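Local coordinates for protein peptidoglycan glycosyltransferase (Eggerthella lenta, PDB 4MNR) that belongs to the penicillin-binding proteins, joining a region of the PBP dimerisation family to a larger domain related to the beta-lactamases, at residues D34-A39 with Y53-L58; A218-F223 with S290-A295; E262-N267 with Q364-T369; Q339-D344 with F355-T360; V377-V382 with G394-G399. One frame throughout, in Å; residues are numbered along the deposited sequence. Where two conformers were deposited one is given.

Contact 1. Residues D34-A39 with Y53-L58; sequences DGVVLA and YPAGDL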
# COMPACT_ATOMS: atom_id res chain seq x y z
N ASP A 34 -1.74 13.18 16.89
CA ASP A 34 -1.30 13.28 18.29
C ASP A 34 -0.57 14.59 18.60
O ASP A 34 0.01 14.73 19.67
CB ASP A 34 -0.50 12.05 18.75
CG ASP A 34 0.76 11.80 17.91
OD1 ASP A 34 0.71 11.97 16.67
OD2 ASP A 34 1.79 11.41 18.51
N GLY A 35 -0.60 15.53 17.66
CA GLY A 35 -0.22 16.89 17.95
C GLY A 35 1.21 17.29 17.66
O GLY A 35 1.64 18.37 18.06
N VAL A 36 1.94 16.44 16.94
CA VAL A 36 3.30 16.81 16.53
C VAL A 36 3.22 17.74 15.32
O VAL A 36 2.69 17.38 14.27
CB VAL A 36 4.17 15.58 16.19
CG1 VAL A 36 5.53 16.02 15.66
CG2 VAL A 36 4.34 14.71 17.43
N VAL A 37 3.73 18.96 15.49
CA VAL A 37 3.71 19.96 14.44
C VAL A 37 4.72 19.62 13.34
O VAL A 37 5.92 19.44 13.62
CB VAL A 37 4.01 21.36 15.01
CG1 VAL A 37 4.18 22.38 13.90
CG2 VAL A 37 2.91 21.78 15.99
N LEU A 38 4.23 19.52 12.10
CA LEU A 38 5.08 19.20 10.96
C LEU A 38 5.46 20.45 10.18
O LEU A 38 6.50 20.48 9.52
CB LEU A 38 4.37 18.22 10.03
CG LEU A 38 3.89 16.94 10.71
CD1 LEU A 38 3.13 16.08 9.71
CD2 LEU A 38 5.08 16.20 11.27
N ALA A 39 4.62 21.48 10.25
CA ALA A 39 4.90 22.73 9.55
C ALA A 39 4.17 23.87 10.25
O ALA A 39 3.04 23.71 10.68
CB ALA A 39 4.47 22.66 8.10
N TYR A 53 9.80 23.77 9.41
CA TYR A 53 9.48 22.33 9.42
C TYR A 53 10.22 21.65 10.58
O TYR A 53 11.33 21.15 10.42
CB TYR A 53 9.84 21.70 8.07
CG TYR A 53 9.04 22.27 6.93
CD1 TYR A 53 7.81 21.73 6.59
CD2 TYR A 53 9.49 23.37 6.22
CE1 TYR A 53 7.05 22.26 5.57
CE2 TYR A 53 8.74 23.91 5.18
CZ TYR A 53 7.52 23.34 4.86
OH TYR A 53 6.75 23.87 3.84
N PRO A 54 9.60 21.66 11.77
CA PRO A 54 10.39 21.36 12.98
C PRO A 54 10.49 19.89 13.35
O PRO A 54 11.06 19.57 14.40
CB PRO A 54 9.64 22.12 14.07
CG PRO A 54 8.22 22.11 13.61
CD PRO A 54 8.24 22.13 12.10
N ALA A 55 9.95 18.99 12.53
CA ALA A 55 9.92 17.58 12.90
C ALA A 55 10.89 16.70 12.11
O ALA A 55 10.67 15.49 11.98
CB ALA A 55 8.49 17.02 12.80
N GLY A 56 11.96 17.29 11.59
CA GLY A 56 13.00 16.50 10.94
C GLY A 56 12.46 15.79 9.72
O GLY A 56 11.86 16.42 8.86
N ASP A 57 12.66 14.48 9.64
CA ASP A 57 12.16 13.74 8.47
C ASP A 57 10.82 13.04 8.69
O ASP A 57 10.44 12.17 7.90
CB ASP A 57 13.21 12.76 7.94
CG ASP A 57 13.49 11.60 8.89
OD1 ASP A 57 12.81 11.47 9.93
OD2 ASP A 57 14.39 10.80 8.56
N LEU A 58 10.08 13.44 9.72
CA LEU A 58 8.80 12.81 10.02
C LEU A 58 7.76 13.14 8.95
O LEU A 58 7.42 14.31 8.76
CB LEU A 58 8.31 13.25 11.41
CG LEU A 58 7.11 12.46 11.96
CD1 LEU A 58 7.51 11.02 12.32
CD2 LEU A 58 6.53 13.16 13.17
O HOH W 1 8.70 18.99 9.98
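V36, V37, L38 and A39 meet Y53, P54, A55 and L58 in a partly buried, mostly apolar contact, where the bulged start of strand 37-43 rests against the loop leading from strand 49-52 to helix 60-63. No direct hydrogen bond links the two segments. Water 1 stands in for one, donating to L38 O at 2.7 Å and accepting from A55 N at 2.8 Å. The same carbonyl oxygen has carbon neighbours in Y53 and P54; Y53 CA reaches it through a CA-H...O contact of 3.5 Å.

The apolar part centres on two leucine branches. L38 CB starts away from the loop, but the side chain turns back, with CG anti to the carbonyl carbon (chi1 -55°), and lays CD2 3.8 Å from A55 CB. L58 brings its own CD2 to within 3.9 Å of L38 CD2, the two side chains meeting at about a right angle. V36 CG1 touches the same L58 methyl, also crossing its chain steeply. At the other end A39 CB approaches the Y53 ring obliquely, 3.6 Å from CE1, while V37 CG1 lies near P54 CG. The Y53 hydroxyl points past the contact to E76 and S66.

Two local motifs shape the surfaces. A type II' turn from A55 to L58, closed by L58 N to A55 O and with G56 at its positive-phi corner, swings L58 back toward the strand. In 34-39, L38 and A39 both face I30 in a classic beta bulge of strand 37-43, which runs between 49-52 and 30-31 in the mixed sheet.

Contact 2. Residues A218-F223 with S290-A295; sequences ATVSNF and SPWELA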
# COMPACT_ATOMS: atom_id res chain seq x y z
N ALA A 218 4.49 -20.78 -22.58
CA ALA A 218 5.69 -20.39 -21.88
C ALA A 218 5.55 -20.90 -20.44
O ALA A 218 4.58 -21.56 -20.12
CB ALA A 218 5.88 -18.88 -21.91
N THR A 219 6.52 -20.58 -19.60
CA THR A 219 6.65 -21.22 -18.29
C THR A 219 6.09 -20.39 -17.12
O THR A 219 6.26 -19.17 -17.08
CB THR A 219 8.14 -21.53 -18.03
OG1 THR A 219 8.62 -22.41 -19.04
CG2 THR A 219 8.34 -22.17 -16.68
N VAL A 220 5.42 -21.05 -16.18
CA VAL A 220 5.11 -20.47 -14.89
C VAL A 220 5.90 -21.30 -13.89
O VAL A 220 5.91 -22.53 -13.97
CB VAL A 220 3.61 -20.55 -14.55
CG1 VAL A 220 3.33 -20.00 -13.15
CG2 VAL A 220 2.79 -19.80 -15.59
N SER A 221 6.58 -20.65 -12.95
CA SER A 221 7.43 -21.37 -12.02
C SER A 221 7.20 -20.93 -10.58
O SER A 221 6.97 -19.75 -10.32
CB SER A 221 8.92 -21.18 -12.36
OG SER A 221 9.25 -21.70 -13.64
N ASN A 222 7.24 -21.89 -9.66
CA ASN A 222 7.23 -21.57 -8.24
C ASN A 222 8.53 -20.86 -7.91
O ASN A 222 9.52 -20.99 -8.64
CB ASN A 222 7.13 -22.84 -7.40
CG ASN A 222 5.69 -23.33 -7.25
OD1 ASN A 222 4.75 -22.59 -7.49
ND2 ASN A 222 5.53 -24.58 -6.84
N PHE A 223 8.52 -20.11 -6.81
CA PHE A 223 9.75 -19.47 -6.34
C PHE A 223 10.79 -20.55 -6.08
O PHE A 223 10.49 -21.58 -5.48
CB PHE A 223 9.48 -18.64 -5.09
CG PHE A 223 8.48 -17.54 -5.30
CD1 PHE A 223 8.69 -16.58 -6.27
CD2 PHE A 223 7.34 -17.46 -4.52
CE1 PHE A 223 7.77 -15.56 -6.47
CE2 PHE A 223 6.42 -16.44 -4.71
CZ PHE A 223 6.64 -15.49 -5.68
N SER A 290 -3.84 -14.49 -24.08
CA SER A 290 -2.63 -15.12 -23.56
C SER A 290 -2.86 -15.77 -22.21
O SER A 290 -2.82 -15.09 -21.18
CB SER A 290 -1.51 -14.08 -23.43
OG SER A 290 -0.34 -14.67 -22.87
N PRO A 291 -3.09 -17.10 -22.20
CA PRO A 291 -3.20 -17.87 -20.95
C PRO A 291 -1.98 -17.69 -20.07
O PRO A 291 -2.10 -17.71 -18.85
CB PRO A 291 -3.27 -19.32 -21.44
CG PRO A 291 -3.91 -19.21 -22.77
CD PRO A 291 -3.41 -17.92 -23.38
N TRP A 292 -0.81 -17.52 -20.68
CA TRP A 292 0.41 -17.30 -19.93
C TRP A 292 0.35 -15.98 -19.16
O TRP A 292 0.69 -15.92 -17.97
CB TRP A 292 1.60 -17.33 -20.88
CG TRP A 292 2.92 -17.09 -20.23
CD1 TRP A 292 3.62 -17.96 -19.47
CD2 TRP A 292 3.70 -15.89 -20.30
NE1 TRP A 292 4.80 -17.38 -19.05
CE2 TRP A 292 4.87 -16.11 -19.55
CE3 TRP A 292 3.51 -14.65 -20.92
CZ2 TRP A 292 5.85 -15.13 -19.41
CZ3 TRP A 292 4.49 -13.68 -20.78
CH2 TRP A 292 5.64 -13.93 -20.02
N GLU A 293 -0.08 -14.91 -19.82
CA GLU A 293 -0.24 -13.62 -19.16
C GLU A 293 -1.31 -13.71 -18.05
O GLU A 293 -1.16 -13.12 -16.98
CB GLU A 293 -0.59 -12.50 -20.15
CG GLU A 293 -0.54 -11.11 -19.51
CD GLU A 293 -0.93 -9.97 -20.47
OE1 GLU A 293 -0.93 -10.19 -21.71
OE2 GLU A 293 -1.22 -8.85 -19.98
N LEU A 294 -2.38 -14.45 -18.33
CA LEU A 294 -3.47 -14.61 -17.36
C LEU A 294 -2.99 -15.35 -16.12
O LEU A 294 -3.26 -14.95 -14.98
CB LEU A 294 -4.63 -15.36 -18.02
CG LEU A 294 -5.76 -15.83 -17.09
CD1 LEU A 294 -6.39 -14.67 -16.33
CD2 LEU A 294 -6.83 -16.56 -17.90
N ALA A 295 -2.25 -16.43 -16.34
CA ALA A 295 -1.73 -17.23 -15.24
C ALA A 295 -0.80 -16.40 -14.35
O ALA A 295 -0.93 -16.42 -13.13
CB ALA A 295 -0.99 -18.44 -15.79
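One hydrogen bond joins A218-F223 to S290-A295: the indole nitrogen W292 NE1 donates to T219 O over 3.0 Å. The oxygen lies in the plane of the indole, as suits the N-H, but the donor stands well above the plane of the carbonyl group, 55° out of it. T219 O also accepts from W296 NE1, so two tryptophans one helical turn apart share a single strand carbonyl, and their rings meet edge to face.

The aromatic contact comes from A218. Its methyl lies over one face of the five-membered ring of W292, with CB 3.5 Å from the ring centroid in a CH-pi contact. With CG anti to the backbone N (chi1 179°), W292 extends from the helix toward the strand and can present a face to A218 while its NE1 edge meets T219.

Apolar packing is lighter. V220 CG2 approaches A295 CB at 4.0 Å, and I215 of the partner strand 212-215 touches both residues.

Within S290-A295, S290 is the N-cap: its OG accepts from E293 N at 3.1 Å. The arrangement is thus the first turn of a capped helix, 291-295, running nearly parallel (14°) to strand 218-221 of a small two-stranded antiparallel hairpin, 212-215 with 218-221.

Contact 3. Residues E262-N267 with Q364-T369; sequences ESFGFN and QAVSKT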
# COMPACT_ATOMS: atom_id res chain seq x y z
N GLU A 262 -10.97 -5.47 -10.28
CA GLU A 262 -11.65 -4.19 -10.32
C GLU A 262 -12.50 -3.96 -9.07
O GLU A 262 -12.67 -2.82 -8.62
CB GLU A 262 -12.45 -4.03 -11.62
CG GLU A 262 -11.51 -3.79 -12.82
CD GLU A 262 -12.21 -3.67 -14.15
OE1 GLU A 262 -13.42 -3.97 -14.22
OE2 GLU A 262 -11.53 -3.27 -15.13
N SER A 263 -13.02 -5.04 -8.50
CA SER A 263 -13.80 -4.94 -7.26
C SER A 263 -12.97 -4.43 -6.09
O SER A 263 -13.52 -3.89 -5.13
CB SER A 263 -14.45 -6.29 -6.91
OG SER A 263 -15.35 -6.71 -7.92
N PHE A 264 -11.65 -4.62 -6.16
CA PHE A 264 -10.74 -4.16 -5.12
C PHE A 264 -10.13 -2.82 -5.47
O PHE A 264 -9.29 -2.31 -4.73
CB PHE A 264 -9.60 -5.17 -4.92
CG PHE A 264 -9.96 -6.34 -4.05
CD1 PHE A 264 -9.65 -6.34 -2.70
CD2 PHE A 264 -10.56 -7.46 -4.60
CE1 PHE A 264 -9.95 -7.42 -1.90
CE2 PHE A 264 -10.87 -8.56 -3.80
CZ PHE A 264 -10.57 -8.54 -2.45
N GLY A 265 -10.51 -2.25 -6.60
CA GLY A 265 -10.07 -0.91 -6.90
C GLY A 265 -9.13 -0.74 -8.08
O GLY A 265 -8.79 0.38 -8.44
N PHE A 266 -8.72 -1.85 -8.70
CA PHE A 266 -7.92 -1.73 -9.91
C PHE A 266 -8.72 -1.07 -11.03
O PHE A 266 -9.93 -1.29 -11.17
CB PHE A 266 -7.34 -3.10 -10.32
CG PHE A 266 -6.22 -3.57 -9.43
CD1 PHE A 266 -6.49 -4.10 -8.18
CD2 PHE A 266 -4.90 -3.45 -9.83
CE1 PHE A 266 -5.47 -4.51 -7.34
CE2 PHE A 266 -3.86 -3.87 -9.01
CZ PHE A 266 -4.14 -4.40 -7.75
N ASN A 267 -8.04 -0.25 -11.84
CA ASN A 267 -8.66 0.49 -12.94
C ASN A 267 -9.71 1.49 -12.50
O ASN A 267 -10.58 1.87 -13.30
CB ASN A 267 -9.24 -0.44 -14.01
CG ASN A 267 -8.17 -1.27 -14.70
OD1 ASN A 267 -7.01 -0.88 -14.78
ND2 ASN A 267 -8.58 -2.41 -15.24
N GLN A 364 -17.54 -2.14 -1.96
CA GLN A 364 -17.61 -3.48 -1.39
C GLN A 364 -16.84 -4.44 -2.30
O GLN A 364 -17.32 -4.75 -3.39
CB GLN A 364 -19.07 -3.94 -1.30
CG GLN A 364 -19.24 -5.33 -0.68
CD GLN A 364 -19.62 -5.27 0.79
OE1 GLN A 364 -20.35 -4.38 1.22
NE2 GLN A 364 -19.12 -6.23 1.58
N ALA A 365 -15.66 -4.89 -1.87
CA ALA A 365 -14.85 -5.78 -2.71
C ALA A 365 -15.42 -7.19 -2.79
O ALA A 365 -15.61 -7.73 -3.88
CB ALA A 365 -13.39 -5.82 -2.23
N VAL A 366 -15.69 -7.78 -1.63
CA VAL A 366 -16.25 -9.13 -1.54
C VAL A 366 -17.24 -9.17 -0.38
O VAL A 366 -17.33 -8.20 0.38
CB VAL A 366 -15.16 -10.21 -1.29
CG1 VAL A 366 -14.26 -10.39 -2.51
CG2 VAL A 366 -14.35 -9.88 -0.05
N SER A 367 -17.97 -10.27 -0.24
CA SER A 367 -18.91 -10.41 0.88
C SER A 367 -18.20 -10.57 2.21
O SER A 367 -17.02 -10.94 2.27
CB SER A 367 -19.83 -11.61 0.67
OG SER A 367 -19.11 -12.82 0.83
N LYS A 368 -18.93 -10.31 3.30
CA LYS A 368 -18.39 -10.52 4.63
C LYS A 368 -17.95 -11.97 4.82
O LYS A 368 -16.88 -12.24 5.39
CB LYS A 368 -19.41 -10.12 5.70
CG LYS A 368 -18.90 -10.37 7.11
CD LYS A 368 -19.89 -9.86 8.17
CE LYS A 368 -19.31 -9.96 9.57
NZ LYS A 368 -18.81 -11.33 9.89
N THR A 369 -18.75 -12.91 4.33
CA THR A 369 -18.38 -14.32 4.42
C THR A 369 -17.07 -14.61 3.69
O THR A 369 -16.19 -15.31 4.22
CB THR A 369 -19.49 -15.23 3.87
OG1 THR A 369 -20.67 -15.06 4.67
CG2 THR A 369 -19.08 -16.70 3.92
O HOH W 2 -16.37 -3.30 -5.80
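A365 has the most surface buried here, and its methyl sits squarely over the F264 ring. CB is 3.7 Å from the ring centroid and only 6° off the ring normal, a centred CH-pi contact in which all six ring carbons are nearly equidistant from the methyl. F264 CB sets off to one side of the other segment; CG anti to the carbonyl carbon (chi1 -81°) carries the ring back under A365. V366 CG1 then reaches the far part of the same ring obliquely, 4.1 Å from CE2.

S263 is the third partner, working mainly through its backbone. Its carbonyl oxygen receives a CA-H...O contact from A365 CA at 3.3 Å, and water 2 ties S263 O to Q364 O, donating to each at 3.0 Å. Its CB lies against A365 O, while in the conformer given its hydroxyl turns back to A259 O in its own helix.

The helix stops just beyond, in a Schellman motif with G265 at positive phi. Helix 242-263 therefore ends against the link between strand 361-364 and helix 368-384, which S367 N-caps. Helices 188-197 and 321-332 add V190, A193, V327 and A330 around the F264 ring.

Contact 4. Residues Q339-D344 with F355-T360; sequences QPYLVD and FSASPT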
# COMPACT_ATOMS: atom_id res chain seq x y z
N GLN A 339 -12.97 4.66 2.12
CA GLN A 339 -12.18 5.66 1.39
C GLN A 339 -10.96 6.06 2.23
O GLN A 339 -11.11 6.51 3.36
CB GLN A 339 -13.07 6.88 1.12
CG GLN A 339 -12.32 8.10 0.67
CD GLN A 339 -11.70 7.90 -0.71
OE1 GLN A 339 -12.35 7.40 -1.62
NE2 GLN A 339 -10.44 8.29 -0.85
N PRO A 340 -9.74 5.90 1.68
CA PRO A 340 -8.56 6.31 2.45
C PRO A 340 -8.56 7.82 2.66
O PRO A 340 -8.91 8.56 1.74
CB PRO A 340 -7.39 5.92 1.55
CG PRO A 340 -7.99 5.75 0.17
CD PRO A 340 -9.38 5.25 0.40
N TYR A 341 -8.20 8.28 3.85
CA TYR A 341 -8.08 9.71 4.07
C TYR A 341 -6.94 10.06 5.02
O TYR A 341 -6.53 9.25 5.85
CB TYR A 341 -9.40 10.33 4.55
CG TYR A 341 -9.85 9.97 5.95
CD1 TYR A 341 -10.47 8.75 6.20
CD2 TYR A 341 -9.69 10.86 7.00
CE1 TYR A 341 -10.91 8.42 7.46
CE2 TYR A 341 -10.13 10.53 8.27
CZ TYR A 341 -10.74 9.31 8.49
OH TYR A 341 -11.18 8.98 9.75
N LEU A 342 -6.46 11.30 4.88
CA LEU A 342 -5.25 11.75 5.53
C LEU A 342 -5.51 12.97 6.42
O LEU A 342 -4.72 13.27 7.31
CB LEU A 342 -4.24 12.11 4.44
CG LEU A 342 -2.74 12.11 4.66
CD1 LEU A 342 -2.31 10.96 5.55
CD2 LEU A 342 -2.06 12.03 3.29
N VAL A 343 -6.61 13.69 6.16
CA VAL A 343 -6.92 14.89 6.96
C VAL A 343 -8.11 14.64 7.86
O VAL A 343 -9.20 14.34 7.38
CB VAL A 343 -7.19 16.13 6.07
CG1 VAL A 343 -7.68 17.33 6.93
CG2 VAL A 343 -5.93 16.48 5.31
N ASP A 344 -7.89 14.77 9.18
CA ASP A 344 -8.95 14.51 10.15
C ASP A 344 -9.83 15.73 10.32
O ASP A 344 -11.05 15.62 10.47
CB ASP A 344 -8.35 14.16 11.51
CG ASP A 344 -9.42 14.03 12.59
OD1 ASP A 344 -10.08 12.97 12.64
OD2 ASP A 344 -9.59 14.97 13.39
N PHE A 355 -13.80 21.80 8.96
CA PHE A 355 -13.89 20.51 8.32
C PHE A 355 -13.66 19.41 9.34
O PHE A 355 -12.76 19.52 10.18
CB PHE A 355 -12.84 20.36 7.20
CG PHE A 355 -12.79 18.98 6.59
CD1 PHE A 355 -13.70 18.61 5.61
CD2 PHE A 355 -11.84 18.06 6.99
CE1 PHE A 355 -13.67 17.36 5.05
CE2 PHE A 355 -11.78 16.79 6.42
CZ PHE A 355 -12.71 16.43 5.45
N SER A 356 -14.48 18.37 9.26
CA SER A 356 -14.30 17.16 10.03
C SER A 356 -14.49 15.98 9.10
O SER A 356 -15.53 15.87 8.45
CB SER A 356 -15.33 17.06 11.14
OG SER A 356 -15.37 18.24 11.90
N ALA A 357 -13.49 15.10 9.03
CA ALA A 357 -13.58 13.95 8.14
C ALA A 357 -14.72 13.05 8.57
O ALA A 357 -14.98 12.86 9.76
CB ALA A 357 -12.27 13.18 8.11
N SER A 358 -15.43 12.52 7.58
CA SER A 358 -16.51 11.58 7.82
C SER A 358 -16.14 10.30 7.10
O SER A 358 -16.18 10.26 5.87
CB SER A 358 -17.82 12.14 7.26
OG SER A 358 -18.90 11.24 7.45
N PRO A 359 -15.77 9.25 7.85
CA PRO A 359 -15.40 7.99 7.21
C PRO A 359 -16.56 7.48 6.37
O PRO A 359 -17.73 7.54 6.80
CB PRO A 359 -15.13 7.05 8.40
CG PRO A 359 -14.78 7.99 9.53
CD PRO A 359 -15.67 9.18 9.32
N THR A 360 -16.24 6.98 5.19
CA THR A 360 -17.25 6.68 4.18
C THR A 360 -16.81 5.48 3.36
O THR A 360 -15.63 5.35 3.03
CB THR A 360 -17.40 7.87 3.21
OG1 THR A 360 -17.79 9.05 3.93
CG2 THR A 360 -18.43 7.57 2.14
O HOH W 3 -13.22 7.03 4.84
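Q339 N donates to T360 O at 2.9 Å in a nearly straight bond that lies almost along the C=O axis. At the other end of the contact A357 N donates to D344 O, again at 2.9 Å, but from above the carbonyl plane, 36° out of it. Between Q339 and T360 a second link runs through water 3, which lies 2.6 Å from Q339 O and accepts from T360 N at 3.0 Å. One pair of residues is therefore tied both directly and through water.

Each segment also braces itself. T360 OG1 donates to S358 O, and Q339, bent at chi2, curls its NE2 back to P340 O at 3.0 Å, in the carbonyl plane and on a lone pair. The amide of Q339 is thereby drawn off from 355-360, although its CB lies near T360 O.

Further out the contact is apolar. A357 CB touches two neighbours, Y341 CE2 and V343 O, each at 3.4 Å. Y341 reaches across because its CG sits between the backbone N and the carbonyl carbon (chi1 70°), which also brings OH near P359 CG. F355 turns its CE2 edge to V343 O at 3.7 Å, with the oxygen close to the ring plane.

V343 also packs on V109 and L111 of strand 108-111. The chemistry implies that backbone groups and one bridging water hold the open end of hairpin 343-347/353-356, with small and aromatic side chains filling between, and without a salt bridge across this surface contact.

Contact 5. Residues V377-V382 with G394-G399; sequences VLLGVV and GIDVAG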
# COMPACT_ATOMS: atom_id res chain seq x y z
N VAL A 377 -7.48 -18.05 5.96
CA VAL A 377 -6.35 -18.59 5.20
C VAL A 377 -5.08 -17.78 5.46
O VAL A 377 -3.99 -18.34 5.61
CB VAL A 377 -6.65 -18.61 3.68
CG1 VAL A 377 -5.41 -19.04 2.89
CG2 VAL A 377 -7.81 -19.53 3.39
N LEU A 378 -5.23 -16.46 5.55
CA LEU A 378 -4.08 -15.59 5.82
C LEU A 378 -3.51 -15.74 7.23
O LEU A 378 -2.32 -15.49 7.48
CB LEU A 378 -4.42 -14.13 5.52
CG LEU A 378 -4.83 -13.85 4.07
CD1 LEU A 378 -5.01 -12.35 3.85
CD2 LEU A 378 -3.82 -14.42 3.08
N LEU A 379 -4.35 -16.16 8.18
CA LEU A 379 -3.84 -16.49 9.50
C LEU A 379 -2.91 -17.67 9.35
O LEU A 379 -1.85 -17.74 9.98
CB LEU A 379 -5.00 -16.81 10.46
CG LEU A 379 -4.63 -17.17 11.89
CD1 LEU A 379 -3.71 -16.12 12.51
CD2 LEU A 379 -5.90 -17.32 12.72
N GLY A 380 -3.28 -18.60 8.47
CA GLY A 380 -2.47 -19.76 8.18
C GLY A 380 -1.11 -19.43 7.58
O GLY A 380 -0.13 -20.14 7.82
N VAL A 381 -1.06 -18.37 6.77
CA VAL A 381 0.19 -17.94 6.17
C VAL A 381 1.19 -17.61 7.27
O VAL A 381 2.37 -17.99 7.19
CB VAL A 381 -0.02 -16.70 5.28
CG1 VAL A 381 1.32 -16.11 4.87
CG2 VAL A 381 -0.85 -17.08 4.05
N VAL A 382 0.71 -16.93 8.30
CA VAL A 382 1.58 -16.49 9.38
C VAL A 382 1.88 -17.62 10.38
O VAL A 382 2.99 -17.73 10.90
CB VAL A 382 0.99 -15.25 10.07
CG1 VAL A 382 1.81 -14.88 11.32
CG2 VAL A 382 0.95 -14.09 9.08
N GLY A 394 1.20 -12.99 21.72
CA GLY A 394 -0.01 -12.53 22.37
C GLY A 394 -1.12 -11.98 21.49
O GLY A 394 -2.22 -11.72 21.98
N ILE A 395 -0.84 -11.77 20.20
CA ILE A 395 -1.85 -11.25 19.28
C ILE A 395 -1.78 -12.03 17.97
O ILE A 395 -0.71 -12.18 17.40
CB ILE A 395 -1.61 -9.76 18.96
CG1 ILE A 395 -1.69 -8.91 20.22
CG2 ILE A 395 -2.64 -9.26 17.94
CD1 ILE A 395 -3.10 -8.75 20.77
N ASP A 396 -2.92 -12.51 17.49
CA ASP A 396 -2.93 -13.21 16.20
C ASP A 396 -2.76 -12.23 15.03
O ASP A 396 -3.47 -11.22 14.93
CB ASP A 396 -4.23 -14.00 16.00
CG ASP A 396 -4.27 -15.30 16.80
OD1 ASP A 396 -3.21 -15.78 17.26
OD2 ASP A 396 -5.38 -15.86 16.95
N VAL A 397 -1.82 -12.55 14.15
CA VAL A 397 -1.56 -11.73 12.96
C VAL A 397 -1.88 -12.54 11.71
O VAL A 397 -1.54 -13.73 11.64
CB VAL A 397 -0.07 -11.31 12.90
CG1 VAL A 397 0.23 -10.59 11.60
CG2 VAL A 397 0.27 -10.43 14.09
N ALA A 398 -2.54 -11.91 10.74
CA ALA A 398 -2.82 -12.57 9.46
C ALA A 398 -2.28 -11.72 8.33
O ALA A 398 -2.34 -10.49 8.38
CB ALA A 398 -4.30 -12.78 9.28
N GLY A 399 -1.75 -12.35 7.29
CA GLY A 399 -1.27 -11.56 6.18
C GLY A 399 -0.80 -12.40 5.03
O GLY A 399 -0.88 -13.62 5.07
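L378 O is the polar atom on which several groups converge. G399 N donates to it from the neighbouring strand at 3.2 Å, coming from well above the carbonyl plane, 61° out of it. From its own helix V381 N and V382 N make weak bonds to the same oxygen, and A398 CA adds a CA-H...O contact. A helical carbonyl is thus shared between its own next turn and the start of strand 398-406.

Side chains of the helix close over two carbonyls of 394-399. V397 O is covered by V382 CB at 3.3 Å and by L379 CD1, also at 3.3 Å. L379 begins by pointing away from the strand, yet with CG anti to the backbone N (chi1 -180°) and a bend at chi2 its CD1 folds over that oxygen and on toward D396 CB. G399 O is similarly flanked, with V381 CB 3.2 Å away and L378 CD2 3.6 Å away.

The small residues let the backbones come together. A398 CB rests against the helix backbone, 3.6 Å from L379 N, and close to L378 CB as well. G399 has no side chain and is the residue most covered by the helix here; V382 CG2 lies 3.7 Å from its N.

A398 pairs with M417 of strand 409-418; strand 398-406 is an outermost strand of the five-stranded antiparallel sheet, and L447 of helix 438-453 backs V397. A helix packed against the start of this edge strand fits the beta-lactamase-like fold of penicillin-binding proteins, in which the strand continues, just past G399, into what is by sequence the Lys-Thr-Gly motif.

In the fold
Contacts 1 and 4, with centres about 20 Å apart, reach the same six-stranded mixed sheet, which brings the N-terminal strands and hairpin 343-347/353-356 together. Contacts 3 and 5 share helix 368-384: contact 3 lies at its start, contact 5 toward its end, their centres about 21 Å apart. Contact 4 lies in sequence between the two segments of contact 3 and adjoins it. Contacts 1 and 2 are the far extremes, about 47 Å between centres on opposite sides of the chain's centre. By sequence, contact 5 leads into the Lys-Thr-Gly motif, and N222 in contact 2 touches N242, probably of the Ser-x-Asn motif.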